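Local coordinates for protein farnesyltransferase, putative (Trypanosoma cruzi, PDB 3WCA) that probably catalyses the condensation of two farnesyl diphosphate molecules into squalene, a magnesium-dependent step on the way to lanosterol, at residues A[277-286]-A[315-325]. The protein carries 1 engineered substitution. Numbering follows the deposited sequence.
Sequences FAFSAIPQVM and IFHYSTELQAT
Ile-282 lays its CG2 methyl over one face of the Phe-316 ring, a CH-pi contact 3.7 Å from the ring centroid and 16° off its normal. Met-286, bent at both chi2 and chi3, comes to the same ring obliquely as a Met-aromatic contact, its CE near the ring edge. Further apolar packing runs along 277-286: Val-285 CG1 lies 3.6 Å from Ile-315 CG2, and Val-285 CG2 equally close to Thr-325 CG2, while Ile-282 CG1 rests on Ser-319 CB. In Phe-277, chi1 of 177° turns CG away from the backbone N and sets the ring against the loop 319-321 and the first turn of helix 322-338; CZ lies 3.4 Å from Leu-322 N, and the ring edge meets Thr-325 OG1.

No hydrogen bond joins the two segments; Ala-278 CA makes a CA-H...O contact of 3.5 Å with Ser-319 O. Several polar groups of 315-325 bond within the segment. Ile-315 O is gripped from opposite faces by N and OG of Ser-319, centre of an inverse gamma turn, and Glu-321 O by N and OG1 of Thr-325. The Glu-321 carboxylate N-caps the following helix, accepting from Gln-323 N and Ala-324 N.

Within the all-helical squalene/phytoene synthase fold, away from the metal site, helix 274-294 thus packs against the corner between helices 309-318 and 322-338; helix 40-45 also touches Phe-316, and helix 261-269 touches Ala-281 and Leu-322.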
ATOM      1  N   PHE A 277       7.734 -12.175   9.303  1.00 28.82           N
ATOM      2  CA  PHE A 277       6.485 -12.747   8.847  1.00 29.49           C
ATOM      3  C   PHE A 277       5.245 -12.011   9.367  1.00 31.39           C
ATOM      4  O   PHE A 277       4.361 -11.660   8.583  1.00 30.25           O
ATOM      5  CB  PHE A 277       6.389 -14.220   9.223  1.00 30.30           C
ATOM      6  CG  PHE A 277       5.083 -14.844   8.829  1.00 29.75           C
ATOM      7  CD1 PHE A 277       3.960 -14.716   9.648  1.00 26.21           C
ATOM      8  CD2 PHE A 277       4.956 -15.488   7.601  1.00 27.03           C
ATOM      9  CE1 PHE A 277       2.719 -15.217   9.248  1.00 27.10           C
ATOM     10  CE2 PHE A 277       3.725 -15.994   7.186  1.00 25.79           C
ATOM     11  CZ  PHE A 277       2.599 -15.857   8.014  1.00 26.52           C
ATOM     12  N   ALA A 278       5.166 -11.773  10.673  1.00 29.82           N
ATOM     13  CA  ALA A 278       3.986 -11.092  11.211  1.00 29.71           C
ATOM     14  C   ALA A 278       3.844  -9.676  10.644  1.00 27.63           C
ATOM     15  O   ALA A 278       2.741  -9.250  10.296  1.00 28.41           O
ATOM     16  CB  ALA A 278       4.039 -11.056  12.746  1.00 25.67           C
ATOM     17  N   PHE A 279       4.958  -8.952  10.554  1.00 25.95           N
ATOM     18  CA  PHE A 279       4.957  -7.592  10.019  1.00 23.26           C
ATOM     19  C   PHE A 279       4.465  -7.575   8.565  1.00 25.55           C
ATOM     20  O   PHE A 279       3.756  -6.656   8.156  1.00 23.71           O
ATOM     21  CB  PHE A 279       6.372  -6.994  10.080  1.00 20.30           C
ATOM     22  CG  PHE A 279       6.532  -5.743   9.270  1.00 20.61           C
ATOM     23  CD1 PHE A 279       6.089  -4.512   9.753  1.00 21.61           C
ATOM     24  CD2 PHE A 279       7.081  -5.802   7.989  1.00 20.65           C
ATOM     25  CE1 PHE A 279       6.188  -3.353   8.968  1.00 19.88           C
ATOM     26  CE2 PHE A 279       7.184  -4.658   7.198  1.00 18.62           C
ATOM     27  CZ  PHE A 279       6.738  -3.432   7.685  1.00 18.28           C
ATOM     28  N   SER A 280       4.846  -8.600   7.802  1.00 24.88           N
ATOM     29  CA  SER A 280       4.475  -8.730   6.388  1.00 25.80           C
ATOM     30  C   SER A 280       3.066  -9.273   6.129  1.00 26.02           C
ATOM     31  O   SER A 280       2.383  -8.852   5.189  1.00 25.81           O
ATOM     32  CB  SER A 280       5.487  -9.636   5.670  1.00 22.47           C
ATOM     33  OG  SER A 280       6.797  -9.070   5.688  1.00 24.61           O
ATOM     34  N   ALA A 281       2.634 -10.191   6.985  1.00 24.79           N
ATOM     35  CA  ALA A 281       1.339 -10.847   6.853  1.00 25.16           C
ATOM     36  C   ALA A 281       0.118 -10.045   7.267  1.00 25.29           C
ATOM     37  O   ALA A 281      -0.892 -10.051   6.570  1.00 28.34           O
ATOM     38  CB  ALA A 281       1.354 -12.151   7.630  1.00 21.64           C
ATOM     39  N   ILE A 282       0.210  -9.372   8.405  1.00 22.31           N
ATOM     40  CA  ILE A 282      -0.915  -8.619   8.931  1.00 22.87           C
ATOM     41  C   ILE A 282      -1.572  -7.656   7.954  1.00 23.33           C
ATOM     42  O   ILE A 282      -2.785  -7.673   7.804  1.00 23.93           O
ATOM     43  CB  ILE A 282      -0.505  -7.902  10.233  1.00 21.98           C
ATOM     44  CG1 ILE A 282      -0.325  -8.964  11.332  1.00 20.44           C
ATOM     45  CG2 ILE A 282      -1.533  -6.836  10.625  1.00 20.10           C
ATOM     46  CD1 ILE A 282       0.284  -8.434  12.631  1.00 20.77           C
ATOM     47  N   PRO A 283      -0.788  -6.808   7.277  1.00 23.24           N
ATOM     48  CA  PRO A 283      -1.417  -5.885   6.333  1.00 22.42           C
ATOM     49  C   PRO A 283      -2.096  -6.636   5.180  1.00 23.68           C
ATOM     50  O   PRO A 283      -3.150  -6.217   4.695  1.00 26.13           O
ATOM     51  CB  PRO A 283      -0.240  -5.027   5.864  1.00 23.97           C
ATOM     52  CG  PRO A 283       0.695  -5.044   7.087  1.00 21.92           C
ATOM     53  CD  PRO A 283       0.648  -6.514   7.417  1.00 21.69           C
ATOM     54  N   GLN A 284      -1.504  -7.745   4.748  1.00 22.13           N
ATOM     55  CA  GLN A 284      -2.092  -8.520   3.668  1.00 23.42           C
ATOM     56  C   GLN A 284      -3.424  -9.127   4.112  1.00 22.84           C
ATOM     57  O   GLN A 284      -4.410  -9.066   3.382  1.00 22.83           O
ATOM     58  CB  GLN A 284      -1.146  -9.640   3.207  1.00 21.57           C
ATOM     59  CG  GLN A 284       0.200  -9.170   2.624  1.00 22.71           C
ATOM     60  CD  GLN A 284       0.044  -8.275   1.413  1.00 22.06           C
ATOM     61  OE1 GLN A 284      -0.864  -8.466   0.599  1.00 24.49           O
ATOM     62  NE2 GLN A 284       0.929  -7.296   1.279  1.00 19.12           N
ATOM     63  N   VAL A 285      -3.463  -9.716   5.302  1.00 21.72           N
ATOM     64  CA  VAL A 285      -4.712 -10.305   5.776  1.00 22.75           C
ATOM     65  C   VAL A 285      -5.789  -9.213   5.940  1.00 24.55           C
ATOM     66  O   VAL A 285      -6.960  -9.436   5.641  1.00 26.93           O
ATOM     67  CB  VAL A 285      -4.503 -11.051   7.102  1.00 22.45           C
ATOM     68  CG1 VAL A 285      -5.836 -11.554   7.635  1.00 23.90           C
ATOM     69  CG2 VAL A 285      -3.545 -12.216   6.887  1.00 23.38           C
ATOM     70  N   MET A 286      -5.386  -8.034   6.401  1.00 25.16           N
ATOM     71  CA  MET A 286      -6.309  -6.911   6.569  1.00 28.20           C
ATOM     72  C   MET A 286      -6.862  -6.452   5.214  1.00 28.24           C
ATOM     73  O   MET A 286      -8.024  -6.075   5.099  1.00 28.95           O
ATOM     74  CB  MET A 286      -5.584  -5.737   7.206  1.00 29.43           C
ATOM     75  CG  MET A 286      -4.962  -6.075   8.515  1.00 37.72           C
ATOM     76  SD  MET A 286      -5.959  -5.401   9.793  1.00 48.60           S
ATOM     77  CE  MET A 286      -4.845  -4.069  10.263  1.00 43.79           C
ATOM     78  N   ILE A 315      -7.070 -10.542  13.710  1.00 26.87           N
ATOM     79  CA  ILE A 315      -6.083 -10.679  12.640  1.00 25.46           C
ATOM     80  C   ILE A 315      -4.673 -10.441  13.204  1.00 27.03           C
ATOM     81  O   ILE A 315      -3.745 -11.191  12.919  1.00 27.99           O
ATOM     82  CB  ILE A 315      -6.375  -9.684  11.491  1.00 23.10           C
ATOM     83  CG1 ILE A 315      -7.620 -10.153  10.724  1.00 24.11           C
ATOM     84  CG2 ILE A 315      -5.128  -9.541  10.582  1.00 22.99           C
ATOM     85  CD1 ILE A 315      -8.156  -9.165   9.693  1.00 20.22           C
ATOM     86  N   PHE A 316      -4.521  -9.401  14.008  1.00 28.14           N
ATOM     87  CA  PHE A 316      -3.231  -9.126  14.608  1.00 33.13           C
ATOM     88  C   PHE A 316      -2.773 -10.281  15.498  1.00 35.13           C
ATOM     89  O   PHE A 316      -1.578 -10.608  15.555  1.00 34.72           O
ATOM     90  CB  PHE A 316      -3.288  -7.849  15.439  1.00 33.40           C
ATOM     91  CG  PHE A 316      -2.868  -6.623  14.689  1.00 36.03           C
ATOM     92  CD1 PHE A 316      -3.745  -5.988  13.812  1.00 39.53           C
ATOM     93  CD2 PHE A 316      -1.589  -6.101  14.854  1.00 36.74           C
ATOM     94  CE1 PHE A 316      -3.355  -4.842  13.109  1.00 37.98           C
ATOM     95  CE2 PHE A 316      -1.188  -4.965  14.160  1.00 38.67           C
ATOM     96  CZ  PHE A 316      -2.077  -4.333  13.285  1.00 38.32           C
ATOM     97  N   HIS A 317      -3.724 -10.916  16.167  1.00 35.17           N
ATOM     98  CA  HIS A 317      -3.395 -12.001  17.066  1.00 37.22           C
ATOM     99  C   HIS A 317      -2.901 -13.286  16.434  1.00 37.29           C
ATOM    100  O   HIS A 317      -1.919 -13.863  16.901  1.00 38.44           O
ATOM    101  CB  HIS A 317      -4.583 -12.350  17.962  1.00 40.19           C
ATOM    102  CG  HIS A 317      -4.290 -13.476  18.901  1.00 43.45           C
ATOM    103  ND1 HIS A 317      -3.542 -13.308  20.049  1.00 45.11           N
ATOM    104  CD2 HIS A 317      -4.534 -14.804  18.802  1.00 44.37           C
ATOM    105  CE1 HIS A 317      -3.335 -14.486  20.611  1.00 45.37           C
ATOM    106  NE2 HIS A 317      -3.924 -15.410  19.874  1.00 45.70           N
ATOM    107  N   TYR A 318      -3.576 -13.741  15.386  1.00 35.77           N
ATOM    108  CA  TYR A 318      -3.217 -15.001  14.747  1.00 38.42           C
ATOM    109  C   TYR A 318      -2.245 -14.998  13.579  1.00 38.27           C
ATOM    110  O   TYR A 318      -1.703 -16.049  13.245  1.00 39.42           O
ATOM    111  CB  TYR A 318      -4.488 -15.735  14.319  1.00 43.05           C
ATOM    112  CG  TYR A 318      -5.292 -16.289  15.470  1.00 47.58           C
ATOM    113  CD1 TYR A 318      -4.945 -17.498  16.071  1.00 50.50           C
ATOM    114  CD2 TYR A 318      -6.395 -15.597  15.970  1.00 50.65           C
ATOM    115  CE1 TYR A 318      -5.678 -18.006  17.143  1.00 52.57           C
ATOM    116  CE2 TYR A 318      -7.133 -16.091  17.038  1.00 52.93           C
ATOM    117  CZ  TYR A 318      -6.770 -17.297  17.622  1.00 54.65           C
ATOM    118  OH  TYR A 318      -7.504 -17.790  18.684  1.00 57.54           O
ATOM    119  N   SER A 319      -2.019 -13.850  12.950  1.00 37.43           N
ATOM    120  CA  SER A 319      -1.101 -13.792  11.813  1.00 36.91           C
ATOM    121  C   SER A 319       0.366 -13.805  12.240  1.00 38.16           C
ATOM    122  O   SER A 319       1.140 -12.945  11.819  1.00 38.10           O
ATOM    123  CB  SER A 319      -1.356 -12.532  10.981  1.00 38.72           C
ATOM    124  OG  SER A 319      -2.707 -12.455  10.573  1.00 40.65           O
ATOM    125  N   THR A 320       0.746 -14.784  13.060  1.00 37.35           N
ATOM    126  CA  THR A 320       2.121 -14.902  13.539  1.00 37.86           C
ATOM    127  C   THR A 320       2.863 -16.014  12.822  1.00 37.53           C
ATOM    128  O   THR A 320       4.092 -16.045  12.821  1.00 38.32           O
ATOM    129  CB  THR A 320       2.185 -15.196  15.049  1.00 36.72           C
ATOM    130  OG1 THR A 320       1.307 -16.283  15.365  1.00 38.13           O
ATOM    131  CG2 THR A 320       1.798 -13.981  15.844  1.00 36.87           C
ATOM    132  N   GLU A 321       2.115 -16.933  12.229  1.00 38.34           N
ATOM    133  CA  GLU A 321       2.709 -18.044  11.498  1.00 39.99           C
ATOM    134  C   GLU A 321       1.850 -18.357  10.271  1.00 39.06           C
ATOM    135  O   GLU A 321       0.663 -18.052  10.243  1.00 36.72           O
ATOM    136  CB  GLU A 321       2.839 -19.276  12.409  1.00 42.04           C
ATOM    137  CG  GLU A 321       1.519 -19.883  12.837  1.00 47.14           C
ATOM    138  CD  GLU A 321       1.055 -20.994  11.912  1.00 50.80           C
ATOM    139  OE1 GLU A 321      -0.113 -21.415  12.045  1.00 55.20           O
ATOM    140  OE2 GLU A 321       1.856 -21.460  11.065  1.00 50.71           O
ATOM    141  N   LEU A 322       2.473 -18.974   9.271  1.00 38.26           N
ATOM    142  CA  LEU A 322       1.850 -19.317   8.007  1.00 39.56           C
ATOM    143  C   LEU A 322       0.483 -19.991   8.022  1.00 40.39           C
ATOM    144  O   LEU A 322      -0.474 -19.468   7.443  1.00 40.67           O
ATOM    145  CB  LEU A 322       2.817 -20.176   7.185  1.00 40.85           C
ATOM    146  CG  LEU A 322       2.377 -20.473   5.751  1.00 40.84           C
ATOM    147  CD1 LEU A 322       2.195 -19.167   5.010  1.00 38.00           C
ATOM    148  CD2 LEU A 322       3.415 -21.348   5.054  1.00 40.54           C
ATOM    149  N   GLN A 323       0.390 -21.153   8.658  1.00 40.37           N
ATOM    150  CA  GLN A 323      -0.865 -21.895   8.688  1.00 40.69           C
ATOM    151  C   GLN A 323      -2.088 -21.087   9.088  1.00 38.91           C
ATOM    152  O   GLN A 323      -3.082 -21.080   8.370  1.00 40.54           O
ATOM    153  CB  GLN A 323      -0.737 -23.126   9.591  1.00 42.99           C
ATOM    154  CG  GLN A 323       0.230 -24.167   9.043  1.00 43.96           C
ATOM    155  CD  GLN A 323       0.082 -24.346   7.543  1.00 46.95           C
ATOM    156  OE1 GLN A 323      -1.026 -24.541   7.033  1.00 44.59           O
ATOM    157  NE2 GLN A 323       1.202 -24.282   6.824  1.00 46.77           N
ATOM    158  N   ALA A 324      -2.023 -20.408  10.224  1.00 36.39           N
ATOM    159  CA  ALA A 324      -3.153 -19.609  10.679  1.00 35.88           C
ATOM    160  C   ALA A 324      -3.469 -18.477   9.686  1.00 35.25           C
ATOM    161  O   ALA A 324      -4.631 -18.151   9.437  1.00 36.07           O
ATOM    162  CB  ALA A 324      -2.858 -19.033  12.060  1.00 32.57           C
ATOM    163  N   THR A 325      -2.424 -17.892   9.119  1.00 34.35           N
ATOM    164  CA  THR A 325      -2.571 -16.809   8.163  1.00 33.61           C
ATOM    165  C   THR A 325      -3.258 -17.295   6.906  1.00 34.52           C
ATOM    166  O   THR A 325      -4.118 -16.611   6.358  1.00 35.95           O
ATOM    167  CB  THR A 325      -1.203 -16.235   7.807  1.00 32.79           C
ATOM    168  OG1 THR A 325      -0.594 -15.743   9.003  1.00 30.92           O
ATOM    169  CG2 THR A 325      -1.333 -15.104   6.794  1.00 31.06           C
TER